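Local coordinates for protein rhamnosidase B (Bacillus sp., PDB 2OKX) that hydrolyses terminal alpha-L-rhamnose residues from glycosides, as a glycoside hydrolase of family 78 that probably inverts the anomeric centre, at residues 63-68 and 562-567; 100-105 and 572-577. All coordinates share one frame; numbering follows the deposited sequence.

Interaction 1: residues 63-68 and 562-567; sequences PVRSWP and EDTFVD
R65 meets E562 and D563 in a buried salt-bridge network where the N-terminal beta domain packs against the alpha-barrel domain. It comes from the loop between strands 57-62 and 70-77, and the acids from the loop between helices 544-559 and 577-590. The arginine takes D563 side-on. R65 NE donates to D563 OD1 at 2.9 Å. R65 NH2 donates to D563 OD2, also at 2.9 Å. Both donors come on the syn side, somewhat out of the carboxylate plane, and the two flat groups are turned 28° apart. NH2 reaches further, 3.0 Å from E562 OE2, which lies at the edge of the guanidinium in its plane; the E562 carboxylate is turned much more steeply against it. R65 CG sits between the backbone N and the carbonyl carbon (chi1 67°), and a bend at chi3 (72°) turns the NE/NH2 edge of the guanidinium to the two acids. T564 OG1 stands over one guanidinium face, 3.2 Å from R65 NE, but the angle is too poor for a hydrogen bond; this hydroxyl donates instead to F565 O. The methyl CG2 of T564 lies 3.6 Å from R65 CD, while V566 CG1 approaches NH2 obliquely. Beside this, V64 CG1 rests on D563 CB at 3.7 Å. A leucine in place of R65 would probably leave E562 OE2 and D563 OD2 without their shared positive mate, with R599 and the backbone N still holding D563 OD1. R599 of helix 595-603 also binds R65 O, while R65 NH1 bonds Q573 O. OD1 of D563 is thus heavily engaged: besides R65 NE and R599, it accepts the backbone N of R65 at 3.1 Å, a donor that arrives from above the carboxylate plane.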
ATOM      1  N   PRO A  63       0.909  15.503  -6.365  1.00 19.96           N
ATOM      2  CA  PRO A  63       0.842  15.028  -7.749  1.00 18.87           C
ATOM      3  C   PRO A  63       0.835  13.501  -7.701  1.00 19.68           C
ATOM      4  O   PRO A  63       0.874  12.921  -6.620  1.00 19.57           O
ATOM      5  CB  PRO A  63       2.132  15.572  -8.349  1.00 21.77           C
ATOM      6  CG  PRO A  63       3.095  15.415  -7.200  1.00 20.73           C
ATOM      7  CD  PRO A  63       2.279  15.929  -6.020  1.00 20.24           C
ATOM      8  N   VAL A  64       0.773  12.849  -8.855  1.00 21.37           N
ATOM      9  CA  VAL A  64       0.812  11.392  -8.867  1.00 21.70           C
ATOM     10  C   VAL A  64       2.241  11.030  -8.470  1.00 22.63           C
ATOM     11  O   VAL A  64       3.132  11.881  -8.535  1.00 23.22           O
ATOM     12  CB  VAL A  64       0.484  10.823 -10.266  1.00 22.52           C
ATOM     13  CG1 VAL A  64      -0.958  11.165 -10.639  1.00 21.51           C
ATOM     14  CG2 VAL A  64       1.444  11.378 -11.305  1.00 21.69           C
ATOM     15  N   ARG A  65       2.472   9.793  -8.048  1.00 21.21           N
ATOM     16  CA  ARG A  65       3.819   9.414  -7.635  1.00 22.70           C
ATOM     17  C   ARG A  65       4.787   9.496  -8.811  1.00 21.58           C
ATOM     18  O   ARG A  65       4.460   9.090  -9.931  1.00 21.53           O
ATOM     19  CB  ARG A  65       3.821   8.016  -7.003  1.00 19.24           C
ATOM     20  CG  ARG A  65       3.488   6.862  -7.933  1.00 23.03           C
ATOM     21  CD  ARG A  65       3.097   5.635  -7.107  1.00 21.93           C
ATOM     22  NE  ARG A  65       1.774   5.806  -6.500  1.00 24.23           N
ATOM     23  CZ  ARG A  65       1.313   5.092  -5.479  1.00 21.06           C
ATOM     24  NH1 ARG A  65       2.068   4.149  -4.931  1.00 18.22           N
ATOM     25  NH2 ARG A  65       0.085   5.313  -5.012  1.00 20.90           N
ATOM     26  N   SER A  66       5.977  10.035  -8.553  1.00 21.86           N
ATOM     27  CA  SER A  66       6.982  10.206  -9.602  1.00 23.53           C
ATOM     28  C   SER A  66       8.416   9.919  -9.180  1.00 23.58           C
ATOM     29  O   SER A  66       8.733   9.843  -7.994  1.00 22.77           O
ATOM     30  CB  SER A  66       6.990  11.656 -10.107  1.00 21.72           C
ATOM     31  OG  SER A  66       5.703  12.229 -10.184  1.00 24.00           O
ATOM     32  N   TRP A  67       9.275   9.749 -10.183  1.00 26.01           N
ATOM     33  CA  TRP A  67      10.708   9.611  -9.953  1.00 26.33           C
ATOM     34  C   TRP A  67      11.024  11.105 -10.069  1.00 26.59           C
ATOM     35  O   TRP A  67      10.571  11.760 -11.013  1.00 25.54           O
ATOM     36  CB  TRP A  67      11.420   8.880 -11.100  1.00 25.54           C
ATOM     37  CG  TRP A  67      11.127   7.420 -11.240  1.00 23.88           C
ATOM     38  CD1 TRP A  67      10.339   6.827 -12.188  1.00 22.37           C
ATOM     39  CD2 TRP A  67      11.664   6.357 -10.442  1.00 24.93           C
ATOM     40  NE1 TRP A  67      10.356   5.462 -12.030  1.00 21.67           N
ATOM     41  CE2 TRP A  67      11.159   5.145 -10.967  1.00 23.16           C
ATOM     42  CE3 TRP A  67      12.521   6.309  -9.333  1.00 24.74           C
ATOM     43  CZ2 TRP A  67      11.486   3.899 -10.423  1.00 24.74           C
ATOM     44  CZ3 TRP A  67      12.845   5.071  -8.792  1.00 25.05           C
ATOM     45  CH2 TRP A  67      12.327   3.881  -9.340  1.00 24.89           C
ATOM     46  N   PRO A  68      11.764  11.675  -9.110  1.00 28.03           N
ATOM     47  CA  PRO A  68      12.070  13.107  -9.210  1.00 28.31           C
ATOM     48  C   PRO A  68      12.597  13.567 -10.574  1.00 29.09           C
ATOM     49  O   PRO A  68      12.372  14.710 -10.971  1.00 29.17           O
ATOM     50  CB  PRO A  68      13.080  13.310  -8.089  1.00 29.31           C
ATOM     51  CG  PRO A  68      12.566  12.366  -7.036  1.00 30.16           C
ATOM     52  CD  PRO A  68      12.252  11.115  -7.838  1.00 26.94           C
ATOM     53  N   GLU A 562      -5.221   3.455  -7.426  1.00 20.30           N
ATOM     54  CA  GLU A 562      -5.061   4.862  -7.057  1.00 20.03           C
ATOM     55  C   GLU A 562      -4.495   5.514  -8.314  1.00 21.12           C
ATOM     56  O   GLU A 562      -4.999   5.271  -9.409  1.00 22.11           O
ATOM     57  CB  GLU A 562      -4.065   5.000  -5.896  1.00 20.25           C
ATOM     58  CG  GLU A 562      -4.459   4.226  -4.637  1.00 20.60           C
ATOM     59  CD  GLU A 562      -3.516   4.464  -3.468  1.00 23.04           C
ATOM     60  OE1 GLU A 562      -3.725   3.834  -2.410  1.00 19.24           O
ATOM     61  OE2 GLU A 562      -2.568   5.274  -3.600  1.00 19.62           O
ATOM     62  N   ASP A 563      -3.454   6.331  -8.170  1.00 20.90           N
ATOM     63  CA  ASP A 563      -2.833   6.950  -9.341  1.00 21.64           C
ATOM     64  C   ASP A 563      -2.061   5.842 -10.064  1.00 22.08           C
ATOM     65  O   ASP A 563      -1.659   5.987 -11.222  1.00 22.93           O
ATOM     66  CB  ASP A 563      -1.894   8.078  -8.916  1.00 22.74           C
ATOM     67  CG  ASP A 563      -0.818   7.608  -7.971  1.00 23.02           C
ATOM     68  OD1 ASP A 563       0.355   7.538  -8.397  1.00 23.97           O
ATOM     69  OD2 ASP A 563      -1.150   7.298  -6.805  1.00 23.43           O
ATOM     70  N   THR A 564      -1.861   4.734  -9.356  1.00 20.24           N
ATOM     71  CA  THR A 564      -1.198   3.548  -9.892  1.00 20.03           C
ATOM     72  C   THR A 564      -1.882   2.377  -9.198  1.00 20.12           C
ATOM     73  O   THR A 564      -2.633   2.577  -8.242  1.00 18.41           O
ATOM     74  CB  THR A 564       0.297   3.458  -9.501  1.00 21.58           C
ATOM     75  OG1 THR A 564       0.406   3.346  -8.075  1.00 21.52           O
ATOM     76  CG2 THR A 564       1.068   4.680  -9.981  1.00 19.93           C
ATOM     77  N   PHE A 565      -1.650   1.162  -9.682  1.00 19.39           N
ATOM     78  CA  PHE A 565      -2.205   0.003  -8.998  1.00 19.03           C
ATOM     79  C   PHE A 565      -1.386  -0.036  -7.711  1.00 20.09           C
ATOM     80  O   PHE A 565      -0.247   0.435  -7.694  1.00 19.91           O
ATOM     81  CB  PHE A 565      -1.937  -1.289  -9.782  1.00 18.22           C
ATOM     82  CG  PHE A 565      -2.810  -1.464 -10.990  1.00 20.02           C
ATOM     83  CD1 PHE A 565      -2.277  -1.367 -12.271  1.00 20.31           C
ATOM     84  CD2 PHE A 565      -4.165  -1.741 -10.846  1.00 20.96           C
ATOM     85  CE1 PHE A 565      -3.084  -1.545 -13.397  1.00 20.95           C
ATOM     86  CE2 PHE A 565      -4.983  -1.921 -11.964  1.00 19.95           C
ATOM     87  CZ  PHE A 565      -4.438  -1.822 -13.243  1.00 21.66           C
ATOM     88  N   VAL A 566      -1.952  -0.567  -6.634  1.00 17.67           N
ATOM     89  CA  VAL A 566      -1.207  -0.681  -5.385  1.00 17.50           C
ATOM     90  C   VAL A 566      -1.475  -2.063  -4.812  1.00 18.26           C
ATOM     91  O   VAL A 566      -2.459  -2.712  -5.173  1.00 19.35           O
ATOM     92  CB  VAL A 566      -1.608   0.401  -4.336  1.00 18.75           C
ATOM     93  CG1 VAL A 566      -1.227   1.778  -4.839  1.00 18.74           C
ATOM     94  CG2 VAL A 566      -3.095   0.333  -4.039  1.00 19.27           C
ATOM     95  N   ASP A 567      -0.584  -2.528  -3.947  1.00 17.26           N
ATOM     96  CA  ASP A 567      -0.745  -3.839  -3.335  1.00 18.23           C
ATOM     97  C   ASP A 567      -1.971  -3.843  -2.424  1.00 18.70           C
ATOM     98  O   ASP A 567      -2.772  -4.776  -2.456  1.00 18.47           O
ATOM     99  CB  ASP A 567       0.520  -4.221  -2.546  1.00 17.44           C
ATOM    100  CG  ASP A 567       0.876  -3.206  -1.461  1.00 20.17           C
ATOM    101  OD1 ASP A 567       0.623  -2.000  -1.660  1.00 20.52           O
ATOM    102  OD2 ASP A 567       1.433  -3.614  -0.416  1.00 18.94           O
TER

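Interaction 2: residues 100-105 and 572-577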
ATOM      1  N   SER A 100      12.454   9.642   2.630  1.00 23.00           N
ATOM      2  CA  SER A 100      12.104   8.798   1.491  1.00 24.54           C
ATOM      3  C   SER A 100      11.209   7.634   1.917  1.00 23.41           C
ATOM      4  O   SER A 100      11.250   7.206   3.068  1.00 23.20           O
ATOM      5  CB  SER A 100      13.372   8.236   0.831  1.00 25.58           C
ATOM      6  OG  SER A 100      14.178   9.260   0.266  1.00 25.84           O
ATOM      7  N   ASN A 101      10.382   7.142   0.992  1.00 24.38           N
ATOM      8  CA  ASN A 101       9.524   5.989   1.269  1.00 22.24           C
ATOM      9  C   ASN A 101       9.341   5.160  -0.009  1.00 22.03           C
ATOM     10  O   ASN A 101      10.086   5.344  -0.972  1.00 22.01           O
ATOM     11  CB  ASN A 101       8.167   6.406   1.872  1.00 19.07           C
ATOM     12  CG  ASN A 101       7.387   7.381   0.998  1.00 20.16           C
ATOM     13  OD1 ASN A 101       7.281   7.209  -0.216  1.00 20.90           O
ATOM     14  ND2 ASN A 101       6.811   8.401   1.629  1.00 21.42           N
ATOM     15  N   PHE A 102       8.370   4.251  -0.015  1.00 22.45           N
ATOM     16  CA  PHE A 102       8.136   3.379  -1.170  1.00 22.00           C
ATOM     17  C   PHE A 102       7.403   4.021  -2.350  1.00 22.18           C
ATOM     18  O   PHE A 102       7.167   3.356  -3.360  1.00 22.29           O
ATOM     19  CB  PHE A 102       7.365   2.122  -0.745  1.00 21.29           C
ATOM     20  CG  PHE A 102       8.138   1.180   0.147  1.00 22.43           C
ATOM     21  CD1 PHE A 102       9.139   1.644   0.996  1.00 22.32           C
ATOM     22  CD2 PHE A 102       7.777  -0.165   0.218  1.00 21.67           C
ATOM     23  CE1 PHE A 102       9.763   0.786   1.913  1.00 24.37           C
ATOM     24  CE2 PHE A 102       8.389  -1.031   1.128  1.00 24.36           C
ATOM     25  CZ  PHE A 102       9.385  -0.552   1.982  1.00 25.43           C
ATOM     26  N   TYR A 103       7.008   5.286  -2.223  1.00 22.34           N
ATOM     27  CA  TYR A 103       6.338   5.974  -3.327  1.00 22.23           C
ATOM     28  C   TYR A 103       6.742   7.442  -3.425  1.00 23.56           C
ATOM     29  O   TYR A 103       6.034   8.266  -4.011  1.00 22.21           O
ATOM     30  CB  TYR A 103       4.802   5.832  -3.245  1.00 21.16           C
ATOM     31  CG  TYR A 103       4.130   6.129  -1.910  1.00 22.58           C
ATOM     32  CD1 TYR A 103       4.177   7.405  -1.338  1.00 21.01           C
ATOM     33  CD2 TYR A 103       3.375   5.146  -1.261  1.00 22.49           C
ATOM     34  CE1 TYR A 103       3.484   7.693  -0.157  1.00 20.04           C
ATOM     35  CE2 TYR A 103       2.677   5.424  -0.085  1.00 23.59           C
ATOM     36  CZ  TYR A 103       2.734   6.701   0.461  1.00 22.90           C
ATOM     37  OH  TYR A 103       2.029   6.981   1.613  1.00 21.67           O
ATOM     38  N   TYR A 104       7.907   7.749  -2.864  1.00 23.29           N
ATOM     39  CA  TYR A 104       8.442   9.101  -2.868  1.00 22.49           C
ATOM     40  C   TYR A 104       9.935   9.086  -2.562  1.00 23.00           C
ATOM     41  O   TYR A 104      10.374   8.435  -1.617  1.00 19.53           O
ATOM     42  CB  TYR A 104       7.715   9.962  -1.826  1.00 23.84           C
ATOM     43  CG  TYR A 104       8.407  11.282  -1.545  1.00 22.16           C
ATOM     44  CD1 TYR A 104       9.235  11.435  -0.431  1.00 24.07           C
ATOM     45  CD2 TYR A 104       8.273  12.359  -2.419  1.00 22.68           C
ATOM     46  CE1 TYR A 104       9.923  12.634  -0.197  1.00 22.74           C
ATOM     47  CE2 TYR A 104       8.952  13.561  -2.198  1.00 23.97           C
ATOM     48  CZ  TYR A 104       9.775  13.689  -1.086  1.00 25.46           C
ATOM     49  OH  TYR A 104      10.451  14.869  -0.877  1.00 25.99           O
ATOM     50  N   LEU A 105      10.714   9.792  -3.378  1.00 23.24           N
ATOM     51  CA  LEU A 105      12.155   9.881  -3.160  1.00 25.28           C
ATOM     52  C   LEU A 105      12.440  11.291  -2.658  1.00 25.40           C
ATOM     53  O   LEU A 105      12.081  12.275  -3.309  1.00 24.70           O
ATOM     54  CB  LEU A 105      12.927   9.603  -4.455  1.00 26.04           C
ATOM     55  CG  LEU A 105      12.974   8.136  -4.908  1.00 27.25           C
ATOM     56  CD1 LEU A 105      11.624   7.716  -5.492  1.00 27.98           C
ATOM     57  CD2 LEU A 105      14.064   7.966  -5.952  1.00 26.94           C
ATOM     58  N   GLU A 572       0.359  -0.469   2.865  1.00 19.80           N
ATOM     59  CA  GLU A 572       1.353   0.136   1.984  1.00 20.19           C
ATOM     60  C   GLU A 572       0.955   1.184   0.939  1.00 20.94           C
ATOM     61  O   GLU A 572       1.611   2.226   0.844  1.00 18.61           O
ATOM     62  CB  GLU A 572       2.139  -0.992   1.302  1.00 20.06           C
ATOM     63  CG  GLU A 572       2.398  -2.181   2.235  1.00 19.17           C
ATOM     64  CD  GLU A 572       3.482  -3.120   1.734  1.00 20.88           C
ATOM     65  OE1 GLU A 572       3.566  -4.258   2.247  1.00 21.24           O
ATOM     66  OE2 GLU A 572       4.259  -2.722   0.843  1.00 22.68           O
ATOM     67  N   GLN A 573      -0.092   0.918   0.156  1.00 17.54           N
ATOM     68  CA  GLN A 573      -0.512   1.856  -0.890  1.00 18.70           C
ATOM     69  C   GLN A 573       0.655   2.023  -1.870  1.00 20.24           C
ATOM     70  O   GLN A 573       0.869   3.099  -2.438  1.00 21.09           O
ATOM     71  CB  GLN A 573      -0.887   3.213  -0.278  1.00 19.54           C
ATOM     72  CG  GLN A 573      -2.165   3.192   0.566  1.00 19.47           C
ATOM     73  CD  GLN A 573      -2.333   4.439   1.429  1.00 19.05           C
ATOM     74  OE1 GLN A 573      -1.975   5.545   1.026  1.00 19.62           O
ATOM     75  NE2 GLN A 573      -2.900   4.260   2.619  1.00 17.91           N
ATOM     76  N   VAL A 574       1.396   0.934  -2.060  1.00 19.11           N
ATOM     77  CA  VAL A 574       2.566   0.910  -2.938  1.00 19.33           C
ATOM     78  C   VAL A 574       2.331   0.200  -4.268  1.00 19.43           C
ATOM     79  O   VAL A 574       1.665  -0.835  -4.322  1.00 16.00           O
ATOM     80  CB  VAL A 574       3.756   0.209  -2.228  1.00 19.94           C
ATOM     81  CG1 VAL A 574       4.922   0.016  -3.198  1.00 20.75           C
ATOM     82  CG2 VAL A 574       4.206   1.037  -1.032  1.00 20.37           C
ATOM     83  N   PHE A 575       2.884   0.758  -5.342  1.00 18.98           N
ATOM     84  CA  PHE A 575       2.758   0.126  -6.641  1.00 19.84           C
ATOM     85  C   PHE A 575       3.785  -0.998  -6.735  1.00 22.67           C
ATOM     86  O   PHE A 575       4.950  -0.769  -7.080  1.00 21.33           O
ATOM     87  CB  PHE A 575       2.973   1.139  -7.775  1.00 21.49           C
ATOM     88  CG  PHE A 575       3.220   0.507  -9.127  1.00 21.89           C
ATOM     89  CD1 PHE A 575       2.643  -0.717  -9.465  1.00 20.63           C
ATOM     90  CD2 PHE A 575       4.036   1.139 -10.061  1.00 22.13           C
ATOM     91  CE1 PHE A 575       2.881  -1.301 -10.714  1.00 22.89           C
ATOM     92  CE2 PHE A 575       4.280   0.568 -11.311  1.00 23.03           C
ATOM     93  CZ  PHE A 575       3.703  -0.657 -11.636  1.00 23.43           C
ATOM     94  N   TRP A 576       3.353  -2.207  -6.396  1.00 21.06           N
ATOM     95  CA  TRP A 576       4.215  -3.372  -6.484  1.00 21.86           C
ATOM     96  C   TRP A 576       3.995  -3.950  -7.875  1.00 23.61           C
ATOM     97  O   TRP A 576       2.863  -4.216  -8.281  1.00 21.06           O
ATOM     98  CB  TRP A 576       3.857  -4.399  -5.414  1.00 22.30           C
ATOM     99  CG  TRP A 576       4.461  -4.107  -4.067  1.00 22.50           C
ATOM    100  CD1 TRP A 576       3.917  -3.358  -3.059  1.00 22.78           C
ATOM    101  CD2 TRP A 576       5.698  -4.621  -3.563  1.00 20.94           C
ATOM    102  NE1 TRP A 576       4.738  -3.389  -1.950  1.00 21.89           N
ATOM    103  CE2 TRP A 576       5.835  -4.159  -2.235  1.00 20.83           C
ATOM    104  CE3 TRP A 576       6.702  -5.437  -4.103  1.00 21.85           C
ATOM    105  CZ2 TRP A 576       6.937  -4.489  -1.437  1.00 22.28           C
ATOM    106  CZ3 TRP A 576       7.800  -5.765  -3.308  1.00 22.03           C
ATOM    107  CH2 TRP A 576       7.905  -5.292  -1.989  1.00 21.51           C
ATOM    108  N   VAL A 577       5.090  -4.129  -8.604  1.00 23.69           N
ATOM    109  CA  VAL A 577       5.042  -4.623  -9.972  1.00 23.18           C
ATOM    110  C   VAL A 577       4.400  -5.993 -10.143  1.00 23.36           C
ATOM    111  O   VAL A 577       3.533  -6.171 -10.999  1.00 23.94           O
ATOM    112  CB  VAL A 577       6.458  -4.638 -10.571  1.00 23.10           C
ATOM    113  CG1 VAL A 577       6.418  -5.102 -12.024  1.00 22.13           C
ATOM    114  CG2 VAL A 577       7.061  -3.239 -10.467  1.00 22.49           C
TER
HETATM  115  O   HOH W   1       4.885   3.109  -5.229  1.00 24.00           O
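At the approach to helix 577-590 of the alpha-barrel domain, F102 and Y103, from the loop between strands 87-96 and 110-117 of the N-terminal beta domain, pack on E572, Q573 and V574. The closest apolar touch is F102 CB against V574 CG2, at 3.4 Å; the phenyl ring lies obliquely to that methyl. V574 CG2 is anti to its own carbonyl carbon, which brings it against F102 CB, and CG1 is a little further off. Y103 has CG between its backbone N and carbonyl carbon (chi1 49°), a rotation that carries the ring alongside the E572-Q573 backbone. E572 O lies near the ring plane, 3.5 Å from Y103 CE2, and Q573 O comes obliquely to CD2 at 3.4 Å. The tyrosine hydroxyl is bound to Q148. An Asx turn shapes the first loop: N101 OD1 accepts Y103 N at 2.8 Å. No direct hydrogen bond joins the two segments, but one water does, donating to F102 O at 3.0 Å and accepting from F575 N at 3.1 Å. E572 OE2 takes W576 NE1 at 2.9 Å from above the carboxylate plane, while OE1 pairs with R858 and binds a glycerol, probably from the crystallisation liquor. Its presence is consistent with a polar pocket, of the kind found at the loop ends of (alpha/alpha)6-barrel glycosidases.

How the interactions relate
The centres of interactions 1 and 2 lie about 8 Å apart, in one buried interface near the centre of the folded molecule. Along the sequence their segments alternate: 63-68, 100-105, 562-567, 572-577. The first two are loops of the N-terminal beta domain, and the last two belong to a single connection between helices 544-559 and 577-590 of the alpha barrel. The contacts touch directly: besides the bond from the arginine to Q573 that already joins the two, D567 N lies 2.8 Å from V574 O, probably hydrogen-bonded. Two beta-domain loops thus meet one barrel loop, joining the domains near the place where D567 and E572 bind glycerol.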